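Local coordinates for protein Cwp19 (Clostridioides difficile, PDB 5OQ3) that probably hydrolyses peptidoglycan of the bacterial cell wall, the part present here being its TIM-barrel glycoside hydrolase domain, at residues 124-129 with 191-196; 157-162 with 197-202; 221-226 with 281-286. All blocks are in the same frame, centred on the assembly; numbering follows the deposited sequence. Where two conformers were deposited one is given.

Contact 1. Residues 124-129 with 191-196; sequences NPYRIT and DYFYPG
Tyr-126 sets its ring against the backbone of Phe-193: CD2 lies 3.6 Å from Phe-193 O, and Phe-193 CA sits at the ring edge, in its plane. Both segments are in loops after neighbouring strands, 118-123 and 186-189, of a TIM barrel. The Phe-193 ring adds a looser apolar touch, CD1 to Tyr-126 CE2 at 4.0 Å.

Arg-127 NH2 stands 3.8 Å above one face of the Tyr-192 ring, displaced toward the rim, while Asp-191 OD2 lies over the opposite face. With Arg-127 CZ 5.2 Å from the ring centroid, any cation-pi attraction is weak at most; NH1 has a firmer partner in Pro-75 O. Asn-124 ND2 reaches Tyr-192 CD2 at 3.7 Å, amide and ring planes only 11° apart, and the same ND2 lies over the centre of one guanidinium face.

Asn-124 CG is anti to its backbone N (chi1 180°), laying the amide alongside the backbone that follows, where an Asx motif holds it: OD1 accepts Arg-127 N (N-H...O 160°) from above the carbonyl plane, not on a lone pair. The same OD1 receives a water at 2.7 Å, which also donates to Tyr-192 O at 2.8 Å and accepts from Tyr-126 N at 3.0 Å.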
loop_
_atom_site.group_PDB
_atom_site.type_symbol
_atom_site.label_atom_id
_atom_site.label_comp_id
_atom_site.label_asym_id
_atom_site.label_seq_id
_atom_site.Cartn_x
_atom_site.Cartn_y
_atom_site.Cartn_z
ATOM N N ASN A 124 -5.784 -2.276 2.314
ATOM C CA ASN A 124 -6.094 -2.738 0.959
ATOM C C ASN A 124 -7.604 -2.481 0.756
ATOM O O ASN A 124 -8.411 -3.062 1.464
ATOM C CB ASN A 124 -5.700 -4.199 0.797
ATOM C CG ASN A 124 -6.010 -4.728 -0.584
ATOM O OD1 ASN A 124 -7.097 -4.477 -1.130
ATOM N ND2 ASN A 124 -5.074 -5.530 -1.139
ATOM N N PRO A 125 -8.000 -1.563 -0.148
ATOM C CA PRO A 125 -9.413 -1.197 -0.164
ATOM C C PRO A 125 -10.368 -2.306 -0.658
ATOM O O PRO A 125 -11.408 -2.512 -0.028
ATOM C CB PRO A 125 -9.450 0.030 -1.111
ATOM C CG PRO A 125 -8.175 -0.011 -1.869
ATOM C CD PRO A 125 -7.177 -0.688 -1.005
ATOM N N TYR A 126 -10.078 -2.924 -1.815
ATOM C CA TYR A 126 -11.095 -3.727 -2.535
ATOM C C TYR A 126 -10.963 -5.258 -2.379
ATOM O O TYR A 126 -11.896 -5.945 -2.731
ATOM C CB TYR A 126 -11.112 -3.436 -4.037
ATOM C CG TYR A 126 -11.147 -1.959 -4.432
ATOM C CD1 TYR A 126 -12.217 -1.138 -4.120
ATOM C CD2 TYR A 126 -10.115 -1.416 -5.164
ATOM C CE1 TYR A 126 -12.248 0.188 -4.511
ATOM C CE2 TYR A 126 -10.139 -0.102 -5.596
ATOM C CZ TYR A 126 -11.223 0.699 -5.277
ATOM O OH TYR A 126 -11.209 1.995 -5.707
ATOM N N ARG A 127 -9.834 -5.780 -1.871
ATOM C CA ARG A 127 -9.696 -7.221 -1.770
ATOM C C ARG A 127 -10.713 -7.766 -0.801
ATOM O O ARG A 127 -10.925 -7.206 0.285
ATOM C CB ARG A 127 -8.281 -7.550 -1.278
ATOM C CG ARG A 127 -8.050 -9.002 -0.807
ATOM C CD ARG A 127 -6.661 -9.163 -0.204
ATOM N NE ARG A 127 -5.627 -9.070 -1.224
ATOM C CZ ARG A 127 -4.358 -8.727 -0.996
ATOM N NH1 ARG A 127 -3.921 -8.486 0.234
ATOM N NH2 ARG A 127 -3.501 -8.659 -2.013
ATOM N N ILE A 128 -11.277 -8.918 -1.152
ATOM C CA ILE A 128 -12.112 -9.708 -0.228
ATOM C C ILE A 128 -11.492 -11.091 0.009
ATOM O O ILE A 128 -11.249 -11.427 1.132
ATOM C CB ILE A 128 -13.588 -9.866 -0.685
ATOM C CG1 ILE A 128 -14.248 -8.511 -0.955
ATOM C CG2 ILE A 128 -14.361 -10.652 0.372
ATOM C CD1 ILE A 128 -15.544 -8.615 -1.715
ATOM N N THR A 129 -11.264 -11.873 -1.041
ATOM C CA THR A 129 -10.739 -13.228 -0.868
ATOM C C THR A 129 -9.419 -13.446 -1.556
ATOM O O THR A 129 -9.049 -12.682 -2.440
ATOM C CB THR A 129 -11.714 -14.289 -1.420
ATOM O OG1 THR A 129 -11.865 -14.116 -2.827
ATOM C CG2 THR A 129 -13.053 -14.211 -0.738
ATOM N N ASP A 191 -0.892 -0.945 -3.928
ATOM C CA ASP A 191 -0.985 -0.802 -5.371
ATOM C C ASP A 191 -2.145 -1.548 -6.022
ATOM O O ASP A 191 -2.226 -1.543 -7.253
ATOM C CB ASP A 191 0.340 -1.263 -6.014
ATOM C CG ASP A 191 0.776 -2.677 -5.581
ATOM O OD1 ASP A 191 1.073 -2.933 -4.370
ATOM O OD2 ASP A 191 0.817 -3.553 -6.471
ATOM N N TYR A 192 -3.063 -2.115 -5.232
ATOM C CA TYR A 192 -4.136 -2.934 -5.776
ATOM C C TYR A 192 -5.413 -2.114 -5.922
ATOM O O TYR A 192 -5.934 -1.555 -4.950
ATOM C CB TYR A 192 -4.384 -4.201 -4.965
ATOM C CG TYR A 192 -3.182 -5.093 -4.846
ATOM C CD1 TYR A 192 -2.786 -5.897 -5.910
ATOM C CD2 TYR A 192 -2.423 -5.129 -3.679
ATOM C CE1 TYR A 192 -1.679 -6.714 -5.808
ATOM C CE2 TYR A 192 -1.304 -5.953 -3.574
ATOM C CZ TYR A 192 -0.961 -6.744 -4.630
ATOM O OH TYR A 192 0.144 -7.543 -4.520
ATOM N N PHE A 193 -5.905 -2.077 -7.158
ATOM C CA PHE A 193 -7.099 -1.373 -7.472
ATOM C C PHE A 193 -8.024 -2.333 -8.223
ATOM O O PHE A 193 -8.375 -3.363 -7.660
ATOM C CB PHE A 193 -6.760 -0.046 -8.196
ATOM C CG PHE A 193 -5.991 0.881 -7.338
ATOM C CD1 PHE A 193 -6.649 1.642 -6.407
ATOM C CD2 PHE A 193 -4.597 0.864 -7.354
ATOM C CE1 PHE A 193 -5.968 2.462 -5.577
ATOM C CE2 PHE A 193 -3.911 1.683 -6.512
ATOM C CZ PHE A 193 -4.589 2.484 -5.621
ATOM N N TYR A 194 -8.336 -2.104 -9.489
ATOM C CA TYR A 194 -9.064 -3.111 -10.243
ATOM C C TYR A 194 -8.089 -4.247 -10.507
ATOM O O TYR A 194 -6.900 -3.996 -10.714
ATOM C CB TYR A 194 -9.572 -2.549 -11.582
ATOM C CG TYR A 194 -10.820 -1.732 -11.502
ATOM C CD1 TYR A 194 -10.771 -0.381 -11.211
ATOM C CD2 TYR A 194 -12.072 -2.306 -11.774
ATOM C CE1 TYR A 194 -11.939 0.396 -11.164
ATOM C CE2 TYR A 194 -13.239 -1.547 -11.743
ATOM C CZ TYR A 194 -13.163 -0.212 -11.396
ATOM O OH TYR A 194 -14.319 0.513 -11.346
ATOM N N PRO A 195 -8.580 -5.515 -10.494
ATOM C CA PRO A 195 -7.650 -6.625 -10.647
ATOM C C PRO A 195 -7.307 -6.947 -12.059
ATOM O O PRO A 195 -6.495 -7.804 -12.288
ATOM C CB PRO A 195 -8.426 -7.793 -10.055
ATOM C CG PRO A 195 -9.880 -7.434 -10.284
ATOM C CD PRO A 195 -9.931 -5.967 -10.054
ATOM N N GLY A 196 -7.931 -6.342 -13.038
ATOM C CA GLY A 196 -7.474 -6.618 -14.380
ATOM C C GLY A 196 -8.251 -5.828 -15.328
ATOM O O GLY A 196 -9.196 -5.108 -14.943
HETATM O O HOH W 1 -7.582 -3.153 -3.406
#

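Contact 2. Residues 157-162 with 197-202; sequences KYYYDP and VSFNDT
Phe-199 drives its ring end-on into the segment 157-162, presenting its rim to most of what it meets. Pro-162 CD is the nearest group, 3.7 Å from Phe-199 CE2, and approaches obliquely. Close to the ring plane, around the same rim, stand Tyr-160 O and Tyr-159 CB, the latter 4.2 Å from Phe-199 CE1. Asp-161 OD1 joins them, 4.0 Å from Phe-199 CE2. The Asp-161 carboxylate is turned 80° to the ring, and the ring's edge points at the flat side of the carboxylate, on its OD1 half. With CG anti to the backbone N (chi1 -169°), Phe-199 extends from its loop toward the strand. Val-152 and Arg-218 also pack on the ring, and Tyr-194 meets it edge-to-face.

The strand concerned, 157-160, is half of a two-stranded antiparallel sheet with 151-154, carried by the long excursion of the TIM barrel between strand 118-123 and helix 165-181. Phe-199 comes from the excursion after the next barrel strand, 186-189, just before helix 202-208.

A polar link runs beside the aromatic one. Asp-161 OD1 and Asp-201 OD2 are 4.8 Å apart, and one water donates to both, at 2.7 Å from Asp-161 OD1 and 2.7 Å from Asp-201 OD2; two donated protons would offset the repulsion expected if both acids are charged. Each acid has further partners: Asp-201 OD1 forms a salt bridge with Arg-218, while Asp-161 takes bonds from Gly-163 N and Thr-204 OG1. Asp-201 holds the N-cap position of helix 202-208, but its carboxylate makes no capping bond. Asn-200, just before it, is the centre of an inverse gamma turn, in which Asp-201 N makes a weak bond to Phe-199 O.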
loop_
_atom_site.group_PDB
_atom_site.type_symbol
_atom_site.label_atom_id
_atom_site.label_comp_id
_atom_site.label_asym_id
_atom_site.label_seq_id
_atom_site.Cartn_x
_atom_site.Cartn_y
_atom_site.Cartn_z
ATOM N N LYS A 157 -11.113 -15.079 -7.439
ATOM C CA LYS A 157 -11.123 -14.193 -6.292
ATOM C C LYS A 157 -12.305 -13.233 -6.365
ATOM O O LYS A 157 -12.868 -12.979 -7.437
ATOM C CB LYS A 157 -9.813 -13.374 -6.258
ATOM C CG LYS A 157 -8.600 -14.205 -5.933
ATOM C CD LYS A 157 -7.274 -13.469 -6.133
ATOM C CE LYS A 157 -7.111 -12.364 -5.102
ATOM N NZ LYS A 157 -5.841 -11.596 -5.233
ATOM N N TYR A 158 -12.642 -12.686 -5.213
ATOM C CA TYR A 158 -13.724 -11.727 -5.068
ATOM C C TYR A 158 -13.212 -10.392 -4.562
ATOM O O TYR A 158 -12.270 -10.335 -3.755
ATOM C CB TYR A 158 -14.806 -12.235 -4.117
ATOM C CG TYR A 158 -15.551 -13.460 -4.581
ATOM C CD1 TYR A 158 -15.055 -14.738 -4.365
ATOM C CD2 TYR A 158 -16.787 -13.335 -5.209
ATOM C CE1 TYR A 158 -15.775 -15.866 -4.759
ATOM C CE2 TYR A 158 -17.511 -14.452 -5.625
ATOM C CZ TYR A 158 -17.003 -15.709 -5.389
ATOM O OH TYR A 158 -17.700 -16.850 -5.789
ATOM N N TYR A 159 -13.882 -9.325 -5.025
ATOM C CA TYR A 159 -13.503 -7.917 -4.814
ATOM C C TYR A 159 -14.725 -7.093 -4.559
ATOM O O TYR A 159 -15.788 -7.365 -5.120
ATOM C CB TYR A 159 -12.819 -7.407 -6.095
ATOM C CG TYR A 159 -11.581 -8.150 -6.472
ATOM C CD1 TYR A 159 -11.665 -9.306 -7.212
ATOM C CD2 TYR A 159 -10.306 -7.692 -6.118
ATOM C CE1 TYR A 159 -10.524 -10.019 -7.531
ATOM C CE2 TYR A 159 -9.158 -8.405 -6.429
ATOM C CZ TYR A 159 -9.274 -9.536 -7.183
ATOM O OH TYR A 159 -8.106 -10.204 -7.504
ATOM N N TYR A 160 -14.551 -6.011 -3.794
ATOM C CA TYR A 160 -15.575 -4.968 -3.770
ATOM C C TYR A 160 -15.551 -4.221 -5.110
ATOM O O TYR A 160 -14.472 -4.033 -5.686
ATOM C CB TYR A 160 -15.382 -3.995 -2.630
ATOM C CG TYR A 160 -15.536 -4.631 -1.275
ATOM C CD1 TYR A 160 -16.788 -5.112 -0.835
ATOM C CD2 TYR A 160 -14.448 -4.833 -0.465
ATOM C CE1 TYR A 160 -16.913 -5.741 0.377
ATOM C CE2 TYR A 160 -14.564 -5.434 0.774
ATOM C CZ TYR A 160 -15.809 -5.911 1.186
ATOM O OH TYR A 160 -15.929 -6.510 2.417
ATOM N N ASP A 161 -16.709 -3.804 -5.581
ATOM C CA ASP A 161 -16.848 -3.089 -6.860
ATOM C C ASP A 161 -16.487 -1.614 -6.694
ATOM O O ASP A 161 -17.242 -0.850 -6.061
ATOM C CB ASP A 161 -18.307 -3.239 -7.335
ATOM C CG ASP A 161 -18.571 -2.705 -8.730
ATOM O OD1 ASP A 161 -17.738 -1.914 -9.257
ATOM O OD2 ASP A 161 -19.622 -3.150 -9.259
ATOM N N PRO A 162 -15.360 -1.177 -7.280
ATOM C CA PRO A 162 -14.966 0.234 -7.120
ATOM C C PRO A 162 -15.970 1.227 -7.692
ATOM O O PRO A 162 -15.882 2.441 -7.340
ATOM C CB PRO A 162 -13.616 0.292 -7.839
ATOM C CG PRO A 162 -13.126 -1.125 -7.920
ATOM C CD PRO A 162 -14.372 -1.947 -8.046
ATOM N N VAL A 197 -7.818 -5.928 -16.569
ATOM C CA VAL A 197 -8.359 -5.129 -17.635
ATOM C C VAL A 197 -9.856 -5.314 -17.630
ATOM O O VAL A 197 -10.558 -4.323 -17.726
ATOM C CB VAL A 197 -7.728 -5.396 -19.024
ATOM C CG1 VAL A 197 -6.230 -5.069 -19.016
ATOM C CG2 VAL A 197 -7.971 -6.822 -19.509
ATOM N N SER A 198 -10.308 -6.576 -17.522
ATOM C CA SER A 198 -11.690 -6.897 -17.466
ATOM C C SER A 198 -12.168 -7.077 -16.012
ATOM O O SER A 198 -11.424 -7.382 -15.087
ATOM C CB SER A 198 -12.011 -8.136 -18.283
ATOM O OG SER A 198 -11.740 -9.359 -17.631
ATOM N N PHE A 199 -13.454 -6.890 -15.828
ATOM C CA PHE A 199 -14.040 -6.942 -14.498
ATOM C C PHE A 199 -15.535 -6.943 -14.745
ATOM O O PHE A 199 -15.990 -6.182 -15.593
ATOM C CB PHE A 199 -13.661 -5.682 -13.749
ATOM C CG PHE A 199 -13.974 -5.684 -12.285
ATOM C CD1 PHE A 199 -13.338 -6.526 -11.411
ATOM C CD2 PHE A 199 -14.853 -4.768 -11.775
ATOM C CE1 PHE A 199 -13.571 -6.457 -10.067
ATOM C CE2 PHE A 199 -15.091 -4.688 -10.407
ATOM C CZ PHE A 199 -14.441 -5.526 -9.552
ATOM N N ASN A 200 -16.293 -7.756 -14.011
ATOM C CA ASN A 200 -17.710 -7.920 -14.288
ATOM C C ASN A 200 -18.553 -6.849 -13.605
ATOM O O ASN A 200 -19.301 -7.122 -12.658
ATOM C CB ASN A 200 -18.180 -9.314 -13.883
ATOM C CG ASN A 200 -19.585 -9.596 -14.351
ATOM O OD1 ASN A 200 -20.215 -8.758 -15.010
ATOM N ND2 ASN A 200 -20.088 -10.767 -14.005
ATOM N N ASP A 201 -18.407 -5.633 -14.125
ATOM C CA ASP A 201 -19.110 -4.456 -13.624
ATOM C C ASP A 201 -20.046 -3.856 -14.644
ATOM O O ASP A 201 -20.384 -2.687 -14.530
ATOM C CB ASP A 201 -18.134 -3.377 -13.138
ATOM C CG ASP A 201 -17.183 -2.892 -14.203
ATOM O OD1 ASP A 201 -17.308 -3.336 -15.378
ATOM O OD2 ASP A 201 -16.307 -2.045 -13.876
ATOM N N THR A 202 -20.491 -4.616 -15.629
ATOM C CA THR A 202 -21.346 -4.034 -16.676
ATOM C C THR A 202 -22.585 -3.376 -16.096
ATOM O O THR A 202 -22.961 -2.290 -16.537
ATOM C CB THR A 202 -21.742 -5.089 -17.682
ATOM O OG1 THR A 202 -20.541 -5.710 -18.151
ATOM C CG2 THR A 202 -22.534 -4.492 -18.806
HETATM O O HOH W 2 -16.570 -0.859 -11.476
#

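Contact 3. Residues 221-226 with 281-286; sequences NVNTLL and QGLIDY
Leu-283 rests its CD1 methyl on helix 214-236 at Asn-223, 3.8 Å from Asn-223 CB. The same methyl is in van der Waals contact with a backbone carbonyl, 3.6 Å from Asn-223 O. The CG of Leu-283 is anti to its carbonyl carbon (chi1 -54°), which places CD1 against Asn-223. One turn on, Leu-226 CB meets Leu-283 CB at 4.3 Å, near the closest backbone approach, where the CA atoms of Leu-226 and Leu-283 are 6.0 Å apart. Beyond them Leu-226 CD1 touches Ile-284 CG2 at 4.2 Å. Trp-278 packs on both Leu-226 and Ile-284, and strand 241-244 lies under the same pair through Val-244.

Polar groups contribute little directly, for no hydrogen bond spans the two segments. Asn-223 ND2 comes only within 4.5 Å of Gln-281 NE2, at the exposed margin. The Asn-223 amide turns instead to Glu-220, whose OE2 accepts from ND2, and its OD1 has a weak bond from Trp-278 NE1.

A backbone turn precedes Leu-283. Gly-282 is the first residue to leave helical phi/psi after helix 275-280, its positive phi (65°) forming a Schellman motif, and Leu-283 follows, turned inward. Asp-285 then pairs with Phe-242, and Tyr-286 starts the next barrel strand. A helix following the fourth strand, 186-189, and a short connection into the sixth, 286-287, both layered against the fifth, 241-244, belong to the layer of helices and connections packed round a beta/alpha (TIM) barrel.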
loop_
_atom_site.group_PDB
_atom_site.type_symbol
_atom_site.label_atom_id
_atom_site.label_comp_id
_atom_site.label_asym_id
_atom_site.label_seq_id
_atom_site.Cartn_x
_atom_site.Cartn_y
_atom_site.Cartn_z
ATOM N N ASN A 221 -13.498 6.164 -10.952
ATOM C CA ASN A 221 -13.981 5.505 -9.764
ATOM C C ASN A 221 -12.908 5.434 -8.677
ATOM O O ASN A 221 -13.155 5.615 -7.496
ATOM C CB ASN A 221 -14.472 4.074 -10.082
ATOM C CG ASN A 221 -15.728 4.051 -10.911
ATOM O OD1 ASN A 221 -16.548 4.957 -10.862
ATOM N ND2 ASN A 221 -15.925 2.965 -11.639
ATOM N N VAL A 222 -11.702 5.089 -9.110
ATOM C CA VAL A 222 -10.554 5.012 -8.193
ATOM C C VAL A 222 -10.203 6.422 -7.706
ATOM O O VAL A 222 -10.055 6.635 -6.472
ATOM C CB VAL A 222 -9.350 4.345 -8.869
ATOM C CG1 VAL A 222 -8.082 4.489 -8.012
ATOM C CG2 VAL A 222 -9.646 2.867 -9.157
ATOM N N ASN A 223 -10.135 7.387 -8.618
ATOM C CA ASN A 223 -9.865 8.763 -8.233
ATOM C C ASN A 223 -10.826 9.259 -7.175
ATOM O O ASN A 223 -10.405 9.896 -6.204
ATOM C CB ASN A 223 -9.987 9.687 -9.437
ATOM C CG ASN A 223 -8.978 9.433 -10.531
ATOM O OD1 ASN A 223 -8.037 8.644 -10.391
ATOM N ND2 ASN A 223 -9.209 10.111 -11.671
ATOM N N THR A 224 -12.110 8.975 -7.318
ATOM C CA THR A 224 -13.160 9.412 -6.407
ATOM C C THR A 224 -12.963 8.844 -5.027
ATOM O O THR A 224 -13.217 9.493 -4.022
ATOM C CB THR A 224 -14.551 8.951 -6.947
ATOM O OG1 THR A 224 -14.802 9.571 -8.208
ATOM C CG2 THR A 224 -15.656 9.393 -6.082
ATOM N N LEU A 225 -12.595 7.574 -4.956
ATOM C CA LEU A 225 -12.317 6.941 -3.674
ATOM C C LEU A 225 -11.178 7.667 -2.965
ATOM O O LEU A 225 -11.293 8.052 -1.802
ATOM C CB LEU A 225 -11.968 5.455 -3.820
ATOM C CG LEU A 225 -11.573 4.822 -2.487
ATOM C CD1 LEU A 225 -12.700 4.832 -1.464
ATOM C CD2 LEU A 225 -11.072 3.418 -2.753
ATOM N N LEU A 226 -10.071 7.864 -3.667
ATOM C CA LEU A 226 -8.949 8.581 -3.072
ATOM C C LEU A 226 -9.321 9.957 -2.583
ATOM O O LEU A 226 -8.994 10.343 -1.447
ATOM C CB LEU A 226 -7.735 8.621 -4.006
ATOM C CG LEU A 226 -7.190 7.290 -4.513
ATOM C CD1 LEU A 226 -5.949 7.517 -5.372
ATOM C CD2 LEU A 226 -6.924 6.248 -3.514
ATOM N N GLN A 281 -4.542 16.513 -9.518
ATOM C CA GLN A 281 -5.747 16.951 -8.785
ATOM C C GLN A 281 -5.552 17.026 -7.259
ATOM O O GLN A 281 -6.454 17.441 -6.529
ATOM C CB GLN A 281 -6.925 16.059 -9.113
ATOM C CG GLN A 281 -7.342 16.162 -10.561
ATOM C CD GLN A 281 -8.473 15.210 -10.900
ATOM O OE1 GLN A 281 -9.447 15.088 -10.141
ATOM N NE2 GLN A 281 -8.339 14.502 -12.048
ATOM N N GLY A 282 -4.379 16.640 -6.768
ATOM C CA GLY A 282 -4.096 16.734 -5.359
ATOM C C GLY A 282 -4.972 15.828 -4.509
ATOM O O GLY A 282 -5.450 16.185 -3.440
ATOM N N LEU A 283 -5.148 14.600 -4.976
ATOM C CA LEU A 283 -6.003 13.644 -4.323
ATOM C C LEU A 283 -5.279 12.896 -3.179
ATOM O O LEU A 283 -5.894 12.163 -2.423
ATOM C CB LEU A 283 -6.562 12.590 -5.300
ATOM C CG LEU A 283 -7.272 13.180 -6.527
ATOM C CD1 LEU A 283 -7.841 12.078 -7.382
ATOM C CD2 LEU A 283 -8.318 14.190 -6.132
ATOM N N ILE A 284 -3.957 13.080 -3.137
ATOM C CA ILE A 284 -3.107 12.400 -2.176
ATOM C C ILE A 284 -2.092 13.427 -1.647
ATOM O O ILE A 284 -1.784 14.400 -2.339
ATOM C CB ILE A 284 -2.378 11.175 -2.821
ATOM C CG1 ILE A 284 -1.539 11.564 -4.050
ATOM C CG2 ILE A 284 -3.397 10.072 -3.166
ATOM C CD1 ILE A 284 -0.884 10.411 -4.745
ATOM N N ASP A 285 -1.577 13.162 -0.451
ATOM C CA ASP A 285 -0.474 13.966 0.082
ATOM C C ASP A 285 0.907 13.465 -0.316
ATOM O O ASP A 285 1.860 14.244 -0.378
ATOM C CB ASP A 285 -0.531 14.013 1.605
ATOM C CG ASP A 285 -1.758 14.689 2.161
ATOM O OD1 ASP A 285 -2.064 15.791 1.713
ATOM O OD2 ASP A 285 -2.398 14.089 3.044
ATOM N N TYR A 286 1.015 12.150 -0.543
ATOM C CA TYR A 286 2.284 11.530 -0.939
ATOM C C TYR A 286 2.038 10.370 -1.851
ATOM O O TYR A 286 0.977 9.769 -1.833
ATOM C CB TYR A 286 3.118 11.154 0.305
ATOM C CG TYR A 286 2.738 9.961 1.143
ATOM C CD1 TYR A 286 3.098 8.677 0.738
ATOM C CD2 TYR A 286 2.080 10.097 2.348
ATOM C CE1 TYR A 286 2.837 7.580 1.531
ATOM C CE2 TYR A 286 1.848 8.984 3.166
ATOM C CZ TYR A 286 2.231 7.727 2.735
ATOM O OH TYR A 286 2.017 6.612 3.548
#

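From the N terminus, the chain leaves strand 118-123 through 124-129, runs through the small antiparallel sheet of 151-154 and 157-160, with 161-162 just after it, and helix 165-181, then returns along strand 186-189 to 191-196, closing contact 1. Contact 2 opens inside that loop and closes directly afterwards at 197-202, so the two cross and their centres lie 9 Å apart; Tyr-126 O to Tyr-160 N, at 2.9 Å, joins them. Together they tie successive excursions after the third and fourth barrel strands. Contact 3 follows in series, its loop running from helix 214-236 to the entry of strand 286-287. Tyr-194 OH meets Asn-221 ND2 at 2.9 Å, connecting contact 1 to that helix.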